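Long-range contacts in separin (Saccharomyces cerevisiae, PDB 5U1T), which cleaves the MCD1/SCC1 subunit of cohesin at the onset of anaphase as a caspase-like cysteine protease, and is held inactive by securin for most of the cell cycle: residues L1072-R1077 and V1385-C1390; N1133-D1138 and T1358-S1363; L1148-P1153 and Q1242-P1247. All blocks are in the same frame, centred on the assembly; numbering follows the deposited sequence.

Contact 1 of 3, residues L1072-R1077 and V1385-C1390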
ATOM      1  N   LEU A1072       9.841 -20.374 -35.673  1.00 60.90           N
ATOM      2  CA  LEU A1072       9.868 -19.086 -34.968  1.00 59.44           C
ATOM      3  C   LEU A1072       8.556 -18.333 -35.190  1.00 64.57           C
ATOM      4  O   LEU A1072       8.024 -17.722 -34.271  1.00 67.61           O
ATOM      5  CB  LEU A1072      11.049 -18.224 -35.424  1.00 58.88           C
ATOM      6  CG  LEU A1072      11.587 -17.016 -34.632  1.00 67.65           C
ATOM      7  CD1 LEU A1072      12.565 -16.221 -35.472  1.00 56.03           C
ATOM      8  CD2 LEU A1072      10.533 -16.081 -34.105  1.00 62.26           C
ATOM      9  N   THR A1073       8.038 -18.366 -36.415  1.00 67.82           N
ATOM     10  CA  THR A1073       6.824 -17.615 -36.747  1.00 67.04           C
ATOM     11  C   THR A1073       5.601 -18.324 -36.170  1.00 62.38           C
ATOM     12  O   THR A1073       4.515 -17.766 -36.130  1.00 60.72           O
ATOM     13  CB  THR A1073       6.644 -17.455 -38.274  1.00 57.27           C
ATOM     14  OG1 THR A1073       6.816 -18.730 -38.877  1.00 72.44           O
ATOM     15  CG2 THR A1073       7.673 -16.528 -38.864  1.00 60.75           C
ATOM     16  N   ASP A1074       5.794 -19.564 -35.741  1.00 61.82           N
ATOM     17  CA  ASP A1074       4.722 -20.355 -35.156  1.00 61.27           C
ATOM     18  C   ASP A1074       4.598 -20.142 -33.633  1.00 63.04           C
ATOM     19  O   ASP A1074       3.502 -20.238 -33.072  1.00 58.20           O
ATOM     20  CB  ASP A1074       4.944 -21.833 -35.451  1.00 56.50           C
ATOM     21  CG  ASP A1074       3.718 -22.666 -35.167  1.00 63.78           C
ATOM     22  OD1 ASP A1074       2.622 -22.256 -35.611  1.00 60.07           O
ATOM     23  OD2 ASP A1074       3.849 -23.720 -34.505  1.00 62.26           O
ATOM     24  N   LEU A1075       5.731 -19.870 -32.982  1.00 60.82           N
ATOM     25  CA  LEU A1075       5.777 -19.519 -31.564  1.00 62.89           C
ATOM     26  C   LEU A1075       4.680 -18.530 -31.150  1.00 64.61           C
ATOM     27  O   LEU A1075       3.869 -18.851 -30.286  1.00 59.75           O
ATOM     28  CB  LEU A1075       7.149 -18.951 -31.197  1.00 57.18           C
ATOM     29  CG  LEU A1075       8.001 -19.830 -30.290  1.00 65.27           C
ATOM     30  CD1 LEU A1075       8.992 -18.971 -29.515  1.00 63.26           C
ATOM     31  CD2 LEU A1075       7.144 -20.660 -29.343  1.00 55.20           C
ATOM     32  N   PRO A1076       4.613 -17.344 -31.786  1.00 66.27           N
ATOM     33  CA  PRO A1076       3.598 -16.401 -31.312  1.00 56.93           C
ATOM     34  C   PRO A1076       2.175 -16.837 -31.626  1.00 57.62           C
ATOM     35  O   PRO A1076       1.249 -16.189 -31.167  1.00 58.33           O
ATOM     36  CB  PRO A1076       3.917 -15.122 -32.081  1.00 55.78           C
ATOM     37  CG  PRO A1076       5.198 -15.399 -32.808  1.00 66.85           C
ATOM     38  CD  PRO A1076       5.252 -16.847 -33.010  1.00 62.11           C
ATOM     39  N   ARG A1077       2.001 -17.870 -32.441  1.00 57.34           N
ATOM     40  CA  ARG A1077       0.670 -18.406 -32.682  1.00 57.17           C
ATOM     41  C   ARG A1077       0.282 -19.363 -31.554  1.00 58.69           C
ATOM     42  O   ARG A1077      -0.872 -19.429 -31.143  1.00 58.13           O
ATOM     43  CB  ARG A1077       0.608 -19.123 -34.040  1.00 65.08           C
ATOM     44  CG  ARG A1077       0.583 -18.181 -35.236  1.00 69.27           C
ATOM     45  CD  ARG A1077       0.280 -18.906 -36.524  1.00 61.35           C
ATOM     46  NE  ARG A1077       1.316 -19.862 -36.911  1.00 64.13           N
ATOM     47  CZ  ARG A1077       2.075 -19.743 -38.001  1.00 65.90           C
ATOM     48  NH1 ARG A1077       1.927 -18.692 -38.806  1.00 63.93           N
ATOM     49  NH2 ARG A1077       2.984 -20.670 -38.286  1.00 63.23           N
ATOM     50  N   VAL A1385      -6.531 -24.212 -39.106  1.00 57.01           N
ATOM     51  CA  VAL A1385      -5.858 -24.592 -37.873  1.00 59.04           C
ATOM     52  C   VAL A1385      -5.169 -23.344 -37.311  1.00 60.16           C
ATOM     53  O   VAL A1385      -4.779 -22.471 -38.067  1.00 62.01           O
ATOM     54  CB  VAL A1385      -4.871 -25.752 -38.135  1.00 57.31           C
ATOM     55  CG1 VAL A1385      -3.572 -25.528 -37.428  1.00 58.55           C
ATOM     56  CG2 VAL A1385      -5.494 -27.083 -37.746  1.00 54.57           C
ATOM     57  N   PRO A1386      -5.079 -23.216 -35.982  1.00 64.71           N
ATOM     58  CA  PRO A1386      -4.440 -21.991 -35.475  1.00 57.37           C
ATOM     59  C   PRO A1386      -2.904 -22.037 -35.406  1.00 57.18           C
ATOM     60  O   PRO A1386      -2.308 -20.967 -35.288  1.00 63.22           O
ATOM     61  CB  PRO A1386      -5.047 -21.842 -34.075  1.00 61.83           C
ATOM     62  CG  PRO A1386      -5.445 -23.221 -33.673  1.00 60.55           C
ATOM     63  CD  PRO A1386      -5.816 -23.944 -34.929  1.00 61.88           C
ATOM     64  N   SER A1387      -2.280 -23.210 -35.512  1.00 59.36           N
ATOM     65  CA  SER A1387      -0.813 -23.305 -35.477  1.00 56.82           C
ATOM     66  C   SER A1387      -0.261 -24.691 -35.860  1.00 55.04           C
ATOM     67  O   SER A1387      -0.991 -25.675 -35.840  1.00 57.49           O
ATOM     68  CB  SER A1387      -0.314 -22.946 -34.079  1.00 57.89           C
ATOM     69  OG  SER A1387      -0.696 -23.948 -33.155  1.00 58.50           O
ATOM     70  N   TYR A1388       1.032 -24.786 -36.165  1.00 54.35           N
ATOM     71  CA  TYR A1388       1.651 -26.088 -36.457  1.00 56.60           C
ATOM     72  C   TYR A1388       1.570 -27.050 -35.280  1.00 63.79           C
ATOM     73  O   TYR A1388       1.457 -28.275 -35.467  1.00 67.41           O
ATOM     74  CB  TYR A1388       3.129 -25.948 -36.845  1.00 58.64           C
ATOM     75  CG  TYR A1388       3.400 -25.243 -38.147  1.00 61.91           C
ATOM     76  CD1 TYR A1388       2.444 -25.201 -39.150  1.00 61.98           C
ATOM     77  CD2 TYR A1388       4.618 -24.612 -38.370  1.00 63.27           C
ATOM     78  CE1 TYR A1388       2.686 -24.551 -40.340  1.00 66.46           C
ATOM     79  CE2 TYR A1388       4.870 -23.957 -39.556  1.00 69.86           C
ATOM     80  CZ  TYR A1388       3.899 -23.929 -40.541  1.00 63.82           C
ATOM     81  OH  TYR A1388       4.136 -23.279 -41.733  1.00 70.29           O
ATOM     82  N   VAL A1389       1.661 -26.500 -34.070  1.00 64.94           N
ATOM     83  CA  VAL A1389       1.671 -27.325 -32.871  1.00 64.54           C
ATOM     84  C   VAL A1389       0.293 -27.937 -32.644  1.00 61.06           C
ATOM     85  O   VAL A1389       0.182 -29.083 -32.205  1.00 67.87           O
ATOM     86  CB  VAL A1389       2.114 -26.527 -31.616  1.00 65.26           C
ATOM     87  CG1 VAL A1389       2.015 -27.403 -30.364  1.00 61.76           C
ATOM     88  CG2 VAL A1389       3.543 -25.998 -31.783  1.00 64.21           C
ATOM     89  N   CYS A1390      -0.753 -27.187 -32.970  1.00 52.11           N
ATOM     90  CA  CYS A1390      -2.107 -27.707 -32.824  1.00 57.44           C
ATOM     91  C   CYS A1390      -2.423 -28.776 -33.892  1.00 67.54           C
ATOM     92  O   CYS A1390      -2.983 -29.846 -33.591  1.00 64.67           O
ATOM     93  CB  CYS A1390      -3.130 -26.570 -32.899  1.00 54.21           C
ATOM     94  SG  CYS A1390      -4.836 -27.168 -32.842  1.00 64.12           S
TER

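Contact 2 of 3, residues N1133-D1138 and T1358-S1363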
ATOM      1  N   ASN A1133      -1.178 -30.082 -48.372  1.00 61.98           N
ATOM      2  CA  ASN A1133      -0.558 -28.774 -48.247  1.00 63.60           C
ATOM      3  C   ASN A1133      -0.901 -28.190 -46.887  1.00 63.06           C
ATOM      4  O   ASN A1133      -2.021 -28.363 -46.380  1.00 59.08           O
ATOM      5  CB  ASN A1133      -1.019 -27.819 -49.340  1.00 62.21           C
ATOM      6  CG  ASN A1133      -0.467 -28.168 -50.696  1.00 54.52           C
ATOM      7  OD1 ASN A1133       0.492 -28.926 -50.819  1.00 56.04           O
ATOM      8  ND2 ASN A1133      -1.064 -27.592 -51.729  1.00 54.28           N
ATOM      9  N   VAL A1134       0.080 -27.527 -46.288  1.00 65.15           N
ATOM     10  CA  VAL A1134      -0.154 -26.761 -45.081  1.00 59.07           C
ATOM     11  C   VAL A1134       0.318 -25.350 -45.365  1.00 52.73           C
ATOM     12  O   VAL A1134       1.498 -25.101 -45.550  1.00 56.11           O
ATOM     13  CB  VAL A1134       0.563 -27.353 -43.874  1.00 60.16           C
ATOM     14  CG1 VAL A1134      -0.108 -26.882 -42.610  1.00 65.35           C
ATOM     15  CG2 VAL A1134       0.524 -28.866 -43.935  1.00 60.38           C
ATOM     16  N   ILE A1135      -0.627 -24.433 -45.441  1.00 52.27           N
ATOM     17  CA  ILE A1135      -0.347 -23.098 -45.919  1.00 55.11           C
ATOM     18  C   ILE A1135      -0.703 -22.071 -44.846  1.00 56.98           C
ATOM     19  O   ILE A1135      -1.859 -21.999 -44.415  1.00 54.34           O
ATOM     20  CB  ILE A1135      -1.122 -22.818 -47.200  1.00 50.36           C
ATOM     21  CG1 ILE A1135      -0.659 -23.788 -48.284  1.00 57.47           C
ATOM     22  CG2 ILE A1135      -0.942 -21.393 -47.638  1.00 53.13           C
ATOM     23  CD1 ILE A1135      -1.389 -23.667 -49.607  1.00 53.36           C
ATOM     24  N   THR A1136       0.289 -21.296 -44.403  1.00 56.82           N
ATOM     25  CA  THR A1136       0.023 -20.244 -43.427  1.00 58.99           C
ATOM     26  C   THR A1136      -0.364 -18.963 -44.171  1.00 56.70           C
ATOM     27  O   THR A1136       0.067 -18.726 -45.311  1.00 59.76           O
ATOM     28  CB  THR A1136       1.229 -20.004 -42.480  1.00 58.66           C
ATOM     29  OG1 THR A1136       2.358 -19.568 -43.236  1.00 65.99           O
ATOM     30  CG2 THR A1136       1.627 -21.294 -41.791  1.00 61.26           C
ATOM     31  N   ILE A1137      -1.242 -18.192 -43.541  1.00 54.89           N
ATOM     32  CA  ILE A1137      -1.687 -16.890 -44.026  1.00 54.87           C
ATOM     33  C   ILE A1137      -1.532 -15.903 -42.867  1.00 60.15           C
ATOM     34  O   ILE A1137      -2.171 -16.024 -41.799  1.00 59.89           O
ATOM     35  CB  ILE A1137      -3.152 -16.901 -44.525  1.00 52.75           C
ATOM     36  CG1 ILE A1137      -3.374 -18.026 -45.530  1.00 53.81           C
ATOM     37  CG2 ILE A1137      -3.546 -15.548 -45.107  1.00 48.41           C
ATOM     38  CD1 ILE A1137      -4.753 -18.024 -46.138  1.00 53.40           C
ATOM     39  N   ASP A1138      -0.657 -14.935 -43.063  1.00 61.95           N
ATOM     40  CA  ASP A1138      -0.263 -14.080 -41.966  1.00 62.75           C
ATOM     41  C   ASP A1138      -0.126 -12.668 -42.482  1.00 63.18           C
ATOM     42  O   ASP A1138      -0.140 -12.427 -43.693  1.00 60.56           O
ATOM     43  CB  ASP A1138       1.042 -14.571 -41.335  1.00 59.88           C
ATOM     44  CG  ASP A1138       1.015 -14.506 -39.826  1.00 75.67           C
ATOM     45  OD1 ASP A1138       0.588 -13.447 -39.272  1.00 80.50           O
ATOM     46  OD2 ASP A1138       1.400 -15.530 -39.190  1.00 75.21           O
ATOM     47  N   THR A1358      -6.079 -29.587 -47.698  1.00 59.23           N
ATOM     48  CA  THR A1358      -5.333 -28.375 -47.424  1.00 62.90           C
ATOM     49  C   THR A1358      -5.607 -27.845 -46.044  1.00 58.49           C
ATOM     50  O   THR A1358      -6.739 -27.483 -45.723  1.00 58.92           O
ATOM     51  CB  THR A1358      -5.672 -27.287 -48.429  1.00 61.46           C
ATOM     52  OG1 THR A1358      -5.299 -27.738 -49.735  1.00 65.57           O
ATOM     53  CG2 THR A1358      -4.939 -26.005 -48.093  1.00 51.07           C
ATOM     54  N   PHE A1359      -4.565 -27.796 -45.225  1.00 61.22           N
ATOM     55  CA  PHE A1359      -4.651 -27.141 -43.928  1.00 57.71           C
ATOM     56  C   PHE A1359      -4.215 -25.686 -44.058  1.00 57.11           C
ATOM     57  O   PHE A1359      -3.099 -25.397 -44.493  1.00 53.80           O
ATOM     58  CB  PHE A1359      -3.805 -27.879 -42.888  1.00 58.31           C
ATOM     59  CG  PHE A1359      -4.376 -29.209 -42.479  1.00 62.04           C
ATOM     60  CD1 PHE A1359      -5.521 -29.276 -41.693  1.00 62.12           C
ATOM     61  CD2 PHE A1359      -3.772 -30.391 -42.872  1.00 64.57           C
ATOM     62  CE1 PHE A1359      -6.046 -30.481 -41.315  1.00 62.33           C
ATOM     63  CE2 PHE A1359      -4.300 -31.611 -42.501  1.00 63.23           C
ATOM     64  CZ  PHE A1359      -5.438 -31.658 -41.727  1.00 61.74           C
ATOM     65  N   LEU A1360      -5.124 -24.774 -43.727  1.00 50.00           N
ATOM     66  CA  LEU A1360      -4.787 -23.356 -43.613  1.00 54.24           C
ATOM     67  C   LEU A1360      -4.475 -22.976 -42.173  1.00 54.41           C
ATOM     68  O   LEU A1360      -5.373 -22.888 -41.329  1.00 56.13           O
ATOM     69  CB  LEU A1360      -5.923 -22.474 -44.118  1.00 54.14           C
ATOM     70  CG  LEU A1360      -6.284 -22.496 -45.590  1.00 54.37           C
ATOM     71  CD1 LEU A1360      -7.436 -21.541 -45.818  1.00 53.28           C
ATOM     72  CD2 LEU A1360      -5.074 -22.109 -46.397  1.00 52.88           C
ATOM     73  N   VAL A1361      -3.204 -22.768 -41.884  1.00 50.11           N
ATOM     74  CA  VAL A1361      -2.834 -22.185 -40.609  1.00 54.71           C
ATOM     75  C   VAL A1361      -3.146 -20.698 -40.661  1.00 54.14           C
ATOM     76  O   VAL A1361      -2.393 -19.926 -41.253  1.00 52.10           O
ATOM     77  CB  VAL A1361      -1.366 -22.400 -40.302  1.00 56.25           C
ATOM     78  CG1 VAL A1361      -1.003 -21.769 -38.962  1.00 57.35           C
ATOM     79  CG2 VAL A1361      -1.049 -23.873 -40.329  1.00 53.47           C
ATOM     80  N   VAL A1362      -4.264 -20.307 -40.063  1.00 46.31           N
ATOM     81  CA  VAL A1362      -4.732 -18.930 -40.154  1.00 52.99           C
ATOM     82  C   VAL A1362      -4.443 -18.138 -38.871  1.00 57.47           C
ATOM     83  O   VAL A1362      -4.922 -18.483 -37.785  1.00 56.40           O
ATOM     84  CB  VAL A1362      -6.241 -18.886 -40.471  1.00 53.88           C
ATOM     85  CG1 VAL A1362      -6.724 -17.446 -40.582  1.00 53.65           C
ATOM     86  CG2 VAL A1362      -6.521 -19.658 -41.776  1.00 59.06           C
ATOM     87  N   SER A1363      -3.636 -17.089 -39.001  1.00 60.00           N
ATOM     88  CA  SER A1363      -3.277 -16.259 -37.854  1.00 59.88           C
ATOM     89  C   SER A1363      -4.513 -15.517 -37.366  1.00 59.22           C
ATOM     90  O   SER A1363      -5.431 -15.268 -38.146  1.00 62.81           O
ATOM     91  CB  SER A1363      -2.172 -15.268 -38.219  1.00 64.26           C
ATOM     92  OG  SER A1363      -2.688 -14.181 -38.977  1.00 64.16           O
TER

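Contact 3 of 3, residues L1148-P1153 and Q1242-P1247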
ATOM      1  N   LEU A1148       2.616 -15.691 -47.067  1.00 56.91           N
ATOM      2  CA  LEU A1148       2.236 -17.071 -47.289  1.00 55.00           C
ATOM      3  C   LEU A1148       3.426 -17.999 -47.040  1.00 57.58           C
ATOM      4  O   LEU A1148       4.553 -17.675 -47.383  1.00 55.26           O
ATOM      5  CB  LEU A1148       1.713 -17.247 -48.716  1.00 56.79           C
ATOM      6  CG  LEU A1148       0.692 -16.222 -49.210  1.00 56.57           C
ATOM      7  CD1 LEU A1148       0.244 -16.565 -50.621  1.00 53.67           C
ATOM      8  CD2 LEU A1148      -0.501 -16.162 -48.272  1.00 54.08           C
ATOM      9  N   SER A1149       3.176 -19.152 -46.435  1.00 60.63           N
ATOM     10  CA  SER A1149       4.176 -20.213 -46.401  1.00 58.32           C
ATOM     11  C   SER A1149       3.476 -21.508 -46.701  1.00 55.25           C
ATOM     12  O   SER A1149       2.266 -21.614 -46.528  1.00 56.52           O
ATOM     13  CB  SER A1149       4.875 -20.290 -45.046  1.00 60.44           C
ATOM     14  OG  SER A1149       5.552 -19.083 -44.775  1.00 62.49           O
ATOM     15  N   LYS A1150       4.228 -22.495 -47.152  1.00 54.64           N
ATOM     16  CA  LYS A1150       3.630 -23.761 -47.527  1.00 56.09           C
ATOM     17  C   LYS A1150       4.539 -24.872 -47.083  1.00 55.59           C
ATOM     18  O   LYS A1150       5.760 -24.753 -47.111  1.00 51.68           O
ATOM     19  CB  LYS A1150       3.380 -23.859 -49.034  1.00 55.64           C
ATOM     20  CG  LYS A1150       2.474 -25.015 -49.436  1.00 53.76           C
ATOM     21  CD  LYS A1150       2.766 -25.498 -50.859  1.00 63.13           C
ATOM     22  CE  LYS A1150       2.587 -24.394 -51.894  1.00 57.25           C
ATOM     23  NZ  LYS A1150       3.304 -24.632 -53.191  1.00 61.63           N
ATOM     24  N   LEU A1151       3.921 -25.962 -46.666  1.00 59.12           N
ATOM     25  CA  LEU A1151       4.633 -27.102 -46.145  1.00 60.91           C
ATOM     26  C   LEU A1151       4.113 -28.351 -46.846  1.00 67.88           C
ATOM     27  O   LEU A1151       2.977 -28.760 -46.625  1.00 61.11           O
ATOM     28  CB  LEU A1151       4.434 -27.172 -44.645  1.00 65.87           C
ATOM     29  CG  LEU A1151       5.449 -27.934 -43.816  1.00 75.67           C
ATOM     30  CD1 LEU A1151       5.613 -27.254 -42.458  1.00 73.86           C
ATOM     31  CD2 LEU A1151       5.023 -29.392 -43.665  1.00 75.44           C
ATOM     32  N   GLU A1152       4.934 -28.925 -47.720  1.00 62.71           N
ATOM     33  CA  GLU A1152       4.546 -30.115 -48.471  1.00 66.05           C
ATOM     34  C   GLU A1152       5.232 -31.347 -47.892  1.00 65.81           C
ATOM     35  O   GLU A1152       6.337 -31.686 -48.304  1.00 62.08           O
ATOM     36  CB  GLU A1152       4.888 -29.960 -49.960  1.00 61.61           C
ATOM     37  CG  GLU A1152       4.101 -28.878 -50.691  1.00 57.99           C
ATOM     38  CD  GLU A1152       4.847 -28.316 -51.908  1.00 63.63           C
ATOM     39  OE1 GLU A1152       5.874 -27.624 -51.732  1.00 58.40           O
ATOM     40  OE2 GLU A1152       4.403 -28.564 -53.052  1.00 65.22           O
ATOM     41  N   PRO A1153       4.575 -32.028 -46.941  1.00 68.36           N
ATOM     42  CA  PRO A1153       5.200 -33.178 -46.278  1.00 70.46           C
ATOM     43  C   PRO A1153       5.650 -34.253 -47.263  1.00 71.70           C
ATOM     44  O   PRO A1153       6.723 -34.818 -47.085  1.00 68.62           O
ATOM     45  CB  PRO A1153       4.088 -33.720 -45.373  1.00 71.45           C
ATOM     46  CG  PRO A1153       3.069 -32.637 -45.291  1.00 71.75           C
ATOM     47  CD  PRO A1153       3.160 -31.884 -46.574  1.00 66.14           C
ATOM     48  N   GLN A1242      -1.530 -17.337 -57.464  1.00 60.40           N
ATOM     49  CA  GLN A1242      -2.669 -18.069 -56.977  1.00 60.43           C
ATOM     50  C   GLN A1242      -2.337 -19.539 -57.042  1.00 60.78           C
ATOM     51  O   GLN A1242      -2.980 -20.343 -56.422  1.00 63.71           O
ATOM     52  CB  GLN A1242      -3.891 -17.784 -57.812  1.00 56.68           C
ATOM     53  CG  GLN A1242      -4.321 -16.346 -57.818  1.00 60.72           C
ATOM     54  CD  GLN A1242      -5.701 -16.183 -58.378  1.00 66.35           C
ATOM     55  OE1 GLN A1242      -6.284 -17.122 -58.863  1.00 66.65           O
ATOM     56  NE2 GLN A1242      -6.228 -14.985 -58.310  1.00 66.25           N
ATOM     57  N   GLY A1243      -1.338 -19.878 -57.834  1.00 55.54           N
ATOM     58  CA  GLY A1243      -0.873 -21.248 -57.962  1.00 52.40           C
ATOM     59  C   GLY A1243      -0.166 -21.833 -56.752  1.00 57.18           C
ATOM     60  O   GLY A1243       0.011 -23.056 -56.664  1.00 54.84           O
ATOM     61  N   PHE A1244       0.237 -20.962 -55.819  1.00 57.17           N
ATOM     62  CA  PHE A1244       0.838 -21.372 -54.556  1.00 52.14           C
ATOM     63  C   PHE A1244      -0.192 -22.191 -53.779  1.00 57.25           C
ATOM     64  O   PHE A1244       0.155 -23.079 -52.999  1.00 52.54           O
ATOM     65  CB  PHE A1244       1.288 -20.133 -53.766  1.00 57.62           C
ATOM     66  CG  PHE A1244       2.209 -20.423 -52.590  1.00 54.32           C
ATOM     67  CD1 PHE A1244       3.556 -20.688 -52.794  1.00 51.51           C
ATOM     68  CD2 PHE A1244       1.731 -20.387 -51.291  1.00 48.91           C
ATOM     69  CE1 PHE A1244       4.400 -20.931 -51.729  1.00 54.44           C
ATOM     70  CE2 PHE A1244       2.575 -20.622 -50.213  1.00 55.39           C
ATOM     71  CZ  PHE A1244       3.910 -20.892 -50.430  1.00 56.56           C
ATOM     72  N   PHE A1245      -1.467 -21.895 -54.023  1.00 52.69           N
ATOM     73  CA  PHE A1245      -2.563 -22.586 -53.356  1.00 56.54           C
ATOM     74  C   PHE A1245      -3.037 -23.831 -54.098  1.00 60.74           C
ATOM     75  O   PHE A1245      -3.867 -24.589 -53.583  1.00 52.49           O
ATOM     76  CB  PHE A1245      -3.743 -21.634 -53.168  1.00 54.20           C
ATOM     77  CG  PHE A1245      -3.501 -20.597 -52.138  1.00 59.21           C
ATOM     78  CD1 PHE A1245      -3.733 -20.881 -50.792  1.00 61.30           C
ATOM     79  CD2 PHE A1245      -3.005 -19.352 -52.499  1.00 55.35           C
ATOM     80  CE1 PHE A1245      -3.492 -19.933 -49.826  1.00 60.35           C
ATOM     81  CE2 PHE A1245      -2.760 -18.393 -51.549  1.00 62.61           C
ATOM     82  CZ  PHE A1245      -3.004 -18.674 -50.208  1.00 64.33           C
ATOM     83  N   SER A1246      -2.513 -24.035 -55.301  1.00 60.38           N
ATOM     84  CA  SER A1246      -3.033 -25.085 -56.162  1.00 60.22           C
ATOM     85  C   SER A1246      -2.813 -26.477 -55.573  1.00 59.81           C
ATOM     86  O   SER A1246      -1.715 -26.812 -55.097  1.00 59.60           O
ATOM     87  CB  SER A1246      -2.415 -25.004 -57.561  1.00 61.35           C
ATOM     88  OG  SER A1246      -2.576 -26.227 -58.249  1.00 55.21           O
ATOM     89  N   PRO A1247      -3.875 -27.292 -55.596  1.00 53.07           N
ATOM     90  CA  PRO A1247      -3.844 -28.661 -55.091  1.00 57.79           C
ATOM     91  C   PRO A1247      -3.170 -29.624 -56.055  1.00 69.53           C
ATOM     92  O   PRO A1247      -3.049 -30.791 -55.701  1.00 71.47           O
ATOM     93  CB  PRO A1247      -5.322 -28.999 -54.934  1.00 56.79           C
ATOM     94  CG  PRO A1247      -5.988 -28.169 -55.957  1.00 56.24           C
ATOM     95  CD  PRO A1247      -5.229 -26.889 -56.008  1.00 51.61           C
TER

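Contact 1 of 3, residues L1072-R1077 and V1385-C1390
Arg1077 NH2 lies over one face of the Tyr1388 ring, offset toward the rim and 4.0 Å from CE2 of that ring. From the side of the guanidinium, Tyr1388 CE2 stands at its edge, and the two planes are 68° apart. Thr1073 O sits over the centre of one guanidinium face. The cation-pi attraction is weak at most, since Arg1077 CZ is 5.3 Å from the Tyr1388 ring centre. In the plane of the guanidinium, at its edge, is Asp1074 OD1. Arg1077 grips this one oxygen side-on, with NE at 3.0 Å from Asp1074 OD1 and NH2 also bonded to it. Asp1074 OD1 receives NE on its anti lone pair, away from OD2.

In Asp1074, CG stands anti to the backbone N (chi1 -166°), which carries the carboxylate over to Tyr1388. OD1 then takes a third bond, from Tyr1388 N at 3.0 Å and 162°, on the syn side but tilted out of the carboxylate plane. The arginine probably helps to hold the carboxylate in place for the Tyr1388 amide. Asp1074 OD2 packs against Val1389 CG2 at 3.6 Å, and Val1118 of helix 1111-1127 touches the same aspartate.

Ser1387 OG accepts from Cys1390 N at 3.2 Å. This is a serine N-cap. With Asp1074 bonded to the first amide after the cap, the site is a helix N-terminus held by carboxylate and hydroxyl, where strand 1382-1385 passes into helix 1388-1397.

Contact 2 of 3, residues N1133-D1138 and T1358-S1363
Thr1136 OG1 sits between the backbone N and the carbonyl carbon (chi1 62°), which turns CG2 to Val1361. The two side chains lie side by side and point the same way. Thr1136 CG2 touches Val1361 CB at 3.5 Å. Val1361 CG2 also meets Val1134 CG1, at 3.9 Å. Val1134 CG1 reaches Phe1359 CB as well, while the ring of Phe1359 leads off from the partner strand.

Leu1360 lies on the other face, with Ile1135 and Ile1137. Its extended side chain carries CD2 across to the neighbouring strand. There Leu1360 CD2 is 4.1 Å from Ile1135 CB, and Ile1137 CD1 comes up obliquely to the same methyl.

These residues belong to a parallel pair inside a mixed beta sheet. The axes of the two short segments come within 4.6 Å, with their directions 23° apart. Strand 1146-1152 flanks the pair beside 1133-1138, and strand 1382-1385 lies beside 1358-1363. Tyr1388 and Leu1391 of helix 1388-1397 cover the face that carries Val1134, Thr1136 and Val1361. Phe1245 touches Ile1135 and Trp1371 touches Ile1137 on the opposite face.

The backbone bonds alternate as parallel strands require. Phe1359 N donates to Asn1133 O, and Ile1135 N donates to Phe1359 O at 2.8 Å. Val1361 N reaches Ile1135 O at 3.0 Å, from 43° above the carbonyl plane. Ile1137 N then donates to Val1361 O. The last bond is weak, with Ser1363 N 3.3 Å from Ile1137 O. The Ser1363 hydroxyl has its strongest partner in Ser1365 OG, and Asp1138 OD1 lies nearby at 3.4 Å from Ser1363 OG.

Contact 3 of 3, residues L1148-P1153 and Q1242-P1247
A 3-10 turn, 1242-1244, sets Phe1244 against Leu1148 and Lys1150 on one face of the mixed beta sheet. The loop that follows it runs into strand 1248-1249 of that sheet. Strand 1146-1152 lies between strands 1132-1139 and 1157-1163, and Thr1159 of the latter also touches Phe1244.

Lys1150 and Phe1244 slide past each other in opposite directions. The lysine chain bends at its third torsion (chi3 -59°), which folds CE back over the ring. Lys1150 CE sits over the centre of the Phe1244 face, 3.8 Å from the ring centroid, as a CH-pi contact. Lys1150 NZ is 4.3 Å from the same centroid, over the face as well, and adds a cation-pi attraction. Ser1149 C stands at the edge of the ring, in its plane, 3.7 Å from Phe1244 CE2.

With an alanine at Phe1244 the ring is gone, and the lysine chain is likely to be freer to turn, with a gap opened beside Leu1148.

Leu1148 serves both aromatic residues. Its CB packs obliquely against Phe1244 CE2 at 3.8 Å. Its side chain crosses that of Phe1245 at about a right angle, with Leu1148 CD1 3.6 Å from Phe1245 CE2.

All three contacts gather round one mixed sheet. The centre of contact 2 is about 10 Å from that of contact 1 and about 9 Å from that of contact 3. Contacts 1 and 3 are about 17 Å apart, centre to centre. Val1385 N probably bonds to Leu1360 O at 2.8 Å, which joins contact 1 to the sheet. Arg1077 also forms a long, weak ion pair with Asp1138. Toward contact 3, Val1134 O and Leu1151 N probably bond at 2.8 Å. None of the three lies at Cys1497, the probable catalytic residue. That cysteine follows strand 1492-1494, which belongs to a different sheet.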